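Local coordinates for succinate dehydrogenase subunit A (Mycolicibacterium smegmatis, PDB 7D6V), which probably oxidises succinate to fumarate at its bound FAD, as the flavoprotein subunit of a membrane-bound succinate dehydrogenase of the respiratory chain, at residues G189-F197 / R528-I538. Residues are numbered along the deposited sequence; the frame is centred on the assembly and turned at random.
Sequences GYYRETGNF and RVFNPGWHLAI
Arg-528 grips the turn at Gly-195 side-on. Its NE (3.0 Å) and NH1 (2.9 Å) both donate to Gly-195 O. The oxygen lies in the guanidinium plane, whereas both nitrogens reach it from the same face of the carbonyl. A bend at chi3 (71°) turns the guanidinium back over the Phe-197 ring. There it stacks as a cation-pi pair, with planes 22° apart and NH1 3.3 Å from Phe-197 CE2. Two bonds and a ring face fix its rotation. Gly-195 CA meets the edge of the Trp-534 indole, 3.9 Å from CZ3. The indole NE1 is satisfied by Val-468 O.

Tyr-190 points to the helix N-capped by Asn-531, whose OD1 accepts a weak bond from Gly-533 N. Trp-534, His-535 and Ile-538 all meet the Tyr-190 ring from one side. The ring lies nearly parallel to the imidazole but slid aside, with OH 3.4 Å from His-535 CD2. Ile-538 CD1 packs 3.7 Å from Tyr-190 CE1. Beyond His-535, the Arg-192 guanidinium has Phe-530 CE1 over the centre of one face, 3.3 Å from Arg-192 CZ, and His-535 ND1 at its edge.

Phe-530 also packs on Ala-49 of the iron-sulfur subunit. The aromatic cluster of Tyr-190, Trp-534 and His-535, with the Arg-528 bonds to Gly-195, joins a beta-hairpin of the FAD-binding domain to helix 532-556 of the C-terminal region in the fumarate reductase/succinate dehydrogenase flavoprotein fold.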
loop_
_atom_site.group_PDB
_atom_site.type_symbol
_atom_site.label_atom_id
_atom_site.label_comp_id
_atom_site.label_asym_id
_atom_site.label_seq_id
_atom_site.Cartn_x
_atom_site.Cartn_y
_atom_site.Cartn_z
ATOM N N GLY A 189 -18.091 -4.927 22.376
ATOM C CA GLY A 189 -17.164 -5.676 21.561
ATOM C C GLY A 189 -16.002 -6.188 22.380
ATOM O O GLY A 189 -16.017 -6.144 23.610
ATOM N N TYR A 190 -14.981 -6.668 21.676
ATOM C CA TYR A 190 -13.804 -7.222 22.324
ATOM C C TYR A 190 -12.550 -6.710 21.635
ATOM O O TYR A 190 -12.569 -6.353 20.455
ATOM C CB TYR A 190 -13.815 -8.761 22.307
ATOM C CG TYR A 190 -13.792 -9.359 20.920
ATOM C CD1 TYR A 190 -14.968 -9.633 20.245
ATOM C CD2 TYR A 190 -12.592 -9.649 20.286
ATOM C CE1 TYR A 190 -14.951 -10.174 18.979
ATOM C CE2 TYR A 190 -12.567 -10.185 19.021
ATOM C CZ TYR A 190 -13.750 -10.449 18.374
ATOM O OH TYR A 190 -13.734 -10.988 17.110
ATOM N N TYR A 191 -11.459 -6.687 22.390
ATOM C CA TYR A 191 -10.143 -6.414 21.831
ATOM C C TYR A 191 -9.578 -7.693 21.235
ATOM O O TYR A 191 -9.586 -8.742 21.882
ATOM C CB TYR A 191 -9.202 -5.882 22.908
ATOM C CG TYR A 191 -9.509 -4.484 23.381
ATOM C CD1 TYR A 191 -10.019 -4.259 24.650
ATOM C CD2 TYR A 191 -9.266 -3.389 22.570
ATOM C CE1 TYR A 191 -10.294 -2.988 25.090
ATOM C CE2 TYR A 191 -9.537 -2.112 23.003
ATOM C CZ TYR A 191 -10.049 -1.918 24.265
ATOM O OH TYR A 191 -10.320 -0.645 24.703
ATOM N N ARG A 192 -9.088 -7.608 19.999
ATOM C CA ARG A 192 -8.495 -8.785 19.376
ATOM C C ARG A 192 -7.259 -9.244 20.135
ATOM O O ARG A 192 -7.070 -10.443 20.352
ATOM C CB ARG A 192 -8.147 -8.502 17.917
ATOM C CG ARG A 192 -9.337 -8.324 17.006
ATOM C CD ARG A 192 -8.900 -8.346 15.556
ATOM N NE ARG A 192 -8.688 -9.706 15.078
ATOM C CZ ARG A 192 -7.924 -10.024 14.040
ATOM N NH1 ARG A 192 -7.291 -9.078 13.366
ATOM N NH2 ARG A 192 -7.792 -11.290 13.678
ATOM N N GLU A 193 -6.423 -8.302 20.573
ATOM C CA GLU A 193 -5.138 -8.657 21.167
ATOM C C GLU A 193 -5.309 -9.460 22.451
ATOM O O GLU A 193 -4.623 -10.464 22.664
ATOM C CB GLU A 193 -4.326 -7.391 21.434
ATOM C CG GLU A 193 -3.185 -7.588 22.412
ATOM C CD GLU A 193 -2.587 -6.281 22.877
ATOM O OE1 GLU A 193 -3.156 -5.220 22.551
ATOM O OE2 GLU A 193 -1.545 -6.314 23.563
ATOM N N THR A 194 -6.223 -9.034 23.321
ATOM C CA THR A 194 -6.351 -9.629 24.642
ATOM C C THR A 194 -7.625 -10.434 24.842
ATOM O O THR A 194 -7.684 -11.235 25.778
ATOM C CB THR A 194 -6.287 -8.542 25.725
ATOM O OG1 THR A 194 -7.223 -7.503 25.418
ATOM C CG2 THR A 194 -4.896 -7.948 25.798
ATOM N N GLY A 195 -8.634 -10.248 23.997
ATOM C CA GLY A 195 -9.903 -10.910 24.199
ATOM C C GLY A 195 -10.766 -10.309 25.281
ATOM O O GLY A 195 -11.746 -10.939 25.691
ATOM N N ASN A 196 -10.434 -9.114 25.756
ATOM C CA ASN A 196 -11.171 -8.466 26.829
ATOM C C ASN A 196 -12.303 -7.624 26.260
ATOM O O ASN A 196 -12.226 -7.121 25.139
ATOM C CB ASN A 196 -10.238 -7.595 27.668
ATOM C CG ASN A 196 -9.373 -8.407 28.603
ATOM O OD1 ASN A 196 -9.859 -9.284 29.312
ATOM N ND2 ASN A 196 -8.081 -8.120 28.608
ATOM N N PHE A 197 -13.352 -7.454 27.058
ATOM C CA PHE A 197 -14.600 -6.868 26.590
ATOM C C PHE A 197 -14.652 -5.372 26.877
ATOM O O PHE A 197 -14.355 -4.924 27.993
ATOM C CB PHE A 197 -15.794 -7.576 27.227
ATOM C CG PHE A 197 -15.862 -9.035 26.895
ATOM C CD1 PHE A 197 -15.638 -9.469 25.603
ATOM C CD2 PHE A 197 -16.130 -9.971 27.873
ATOM C CE1 PHE A 197 -15.688 -10.803 25.291
ATOM C CE2 PHE A 197 -16.181 -11.309 27.565
ATOM C CZ PHE A 197 -15.963 -11.726 26.274
ATOM N N ARG A 528 -8.433 -16.770 24.747
ATOM C CA ARG A 528 -8.988 -15.530 24.227
ATOM C C ARG A 528 -7.929 -14.577 23.696
ATOM O O ARG A 528 -8.275 -13.485 23.240
ATOM C CB ARG A 528 -9.821 -14.833 25.307
ATOM C CG ARG A 528 -11.247 -15.331 25.392
ATOM C CD ARG A 528 -11.852 -15.064 26.751
ATOM N NE ARG A 528 -12.119 -13.645 26.959
ATOM C CZ ARG A 528 -12.791 -13.158 27.995
ATOM N NH1 ARG A 528 -12.983 -11.854 28.111
ATOM N NH2 ARG A 528 -13.270 -13.978 28.916
ATOM N N VAL A 529 -6.655 -14.958 23.727
ATOM C CA VAL A 529 -5.576 -14.064 23.325
ATOM C C VAL A 529 -5.413 -14.192 21.813
ATOM O O VAL A 529 -4.787 -15.127 21.314
ATOM C CB VAL A 529 -4.280 -14.370 24.074
ATOM C CG1 VAL A 529 -3.137 -13.520 23.538
ATOM C CG2 VAL A 529 -4.470 -14.138 25.556
ATOM N N PHE A 530 -5.988 -13.230 21.099
ATOM C CA PHE A 530 -5.947 -13.077 19.642
ATOM C C PHE A 530 -6.135 -14.434 18.959
ATOM O O PHE A 530 -5.243 -14.973 18.309
ATOM C CB PHE A 530 -4.655 -12.388 19.195
ATOM C CG PHE A 530 -4.591 -12.117 17.716
ATOM C CD1 PHE A 530 -5.320 -11.067 17.189
ATOM C CD2 PHE A 530 -3.860 -12.898 16.856
ATOM C CE1 PHE A 530 -5.290 -10.787 15.847
ATOM C CE2 PHE A 530 -3.844 -12.631 15.505
ATOM C CZ PHE A 530 -4.557 -11.572 15.003
ATOM N N ASN A 531 -7.317 -15.012 19.178
ATOM C CA ASN A 531 -7.657 -16.346 18.705
ATOM C C ASN A 531 -8.496 -16.240 17.437
ATOM O O ASN A 531 -9.713 -16.016 17.522
ATOM C CB ASN A 531 -8.416 -17.110 19.792
ATOM C CG ASN A 531 -8.546 -18.583 19.492
ATOM O OD1 ASN A 531 -8.300 -19.025 18.376
ATOM N ND2 ASN A 531 -8.952 -19.353 20.490
ATOM N N PRO A 532 -7.910 -16.391 16.246
ATOM C CA PRO A 532 -8.691 -16.193 15.013
ATOM C C PRO A 532 -9.774 -17.233 14.785
ATOM O O PRO A 532 -10.726 -16.944 14.051
ATOM C CB PRO A 532 -7.629 -16.244 13.908
ATOM C CG PRO A 532 -6.469 -16.922 14.514
ATOM C CD PRO A 532 -6.487 -16.644 15.971
ATOM N N GLY A 533 -9.674 -18.425 15.376
ATOM C CA GLY A 533 -10.775 -19.369 15.283
ATOM C C GLY A 533 -12.002 -18.883 16.029
ATOM O O GLY A 533 -13.130 -19.008 15.544
ATOM N N TRP A 534 -11.793 -18.302 17.209
ATOM C CA TRP A 534 -12.880 -17.677 17.952
ATOM C C TRP A 534 -13.478 -16.511 17.174
ATOM O O TRP A 534 -14.703 -16.343 17.129
ATOM C CB TRP A 534 -12.350 -17.230 19.315
ATOM C CG TRP A 534 -13.317 -16.499 20.182
ATOM C CD1 TRP A 534 -14.626 -16.798 20.384
ATOM C CD2 TRP A 534 -13.034 -15.355 20.993
ATOM N NE1 TRP A 534 -15.185 -15.904 21.261
ATOM C CE2 TRP A 534 -14.226 -15.007 21.650
ATOM C CE3 TRP A 534 -11.889 -14.590 21.224
ATOM C CZ2 TRP A 534 -14.309 -13.926 22.522
ATOM C CZ3 TRP A 534 -11.975 -13.514 22.089
ATOM C CH2 TRP A 534 -13.174 -13.194 22.727
ATOM N N HIS A 535 -12.625 -15.701 16.544
ATOM C CA HIS A 535 -13.106 -14.575 15.753
ATOM C C HIS A 535 -13.942 -15.046 14.571
ATOM O O HIS A 535 -14.976 -14.449 14.253
ATOM C CB HIS A 535 -11.922 -13.736 15.275
ATOM C CG HIS A 535 -11.006 -13.299 16.375
ATOM N ND1 HIS A 535 -9.714 -12.877 16.144
ATOM C CD2 HIS A 535 -11.194 -13.217 17.713
ATOM C CE1 HIS A 535 -9.145 -12.557 17.293
ATOM N NE2 HIS A 535 -10.023 -12.753 18.259
ATOM N N LEU A 536 -13.504 -16.115 13.902
ATOM C CA LEU A 536 -14.279 -16.672 12.800
ATOM C C LEU A 536 -15.612 -17.224 13.286
ATOM O O LEU A 536 -16.644 -17.054 12.623
ATOM C CB LEU A 536 -13.469 -17.758 12.093
ATOM C CG LEU A 536 -14.085 -18.369 10.837
ATOM C CD1 LEU A 536 -14.451 -17.284 9.842
ATOM C CD2 LEU A 536 -13.134 -19.367 10.219
ATOM N N ALA A 537 -15.610 -17.893 14.441
ATOM C CA ALA A 537 -16.855 -18.402 15.004
ATOM C C ALA A 537 -17.823 -17.270 15.310
ATOM O O ALA A 537 -19.040 -17.428 15.164
ATOM C CB ALA A 537 -16.566 -19.214 16.263
ATOM N N ILE A 538 -17.305 -16.124 15.749
ATOM C CA ILE A 538 -18.175 -14.980 16.004
ATOM C C ILE A 538 -18.703 -14.397 14.696
ATOM O O ILE A 538 -19.890 -14.074 14.583
ATOM C CB ILE A 538 -17.436 -13.922 16.843
ATOM C CG1 ILE A 538 -17.125 -14.471 18.233
ATOM C CG2 ILE A 538 -18.263 -12.656 16.962
ATOM C CD1 ILE A 538 -16.107 -13.652 18.985
#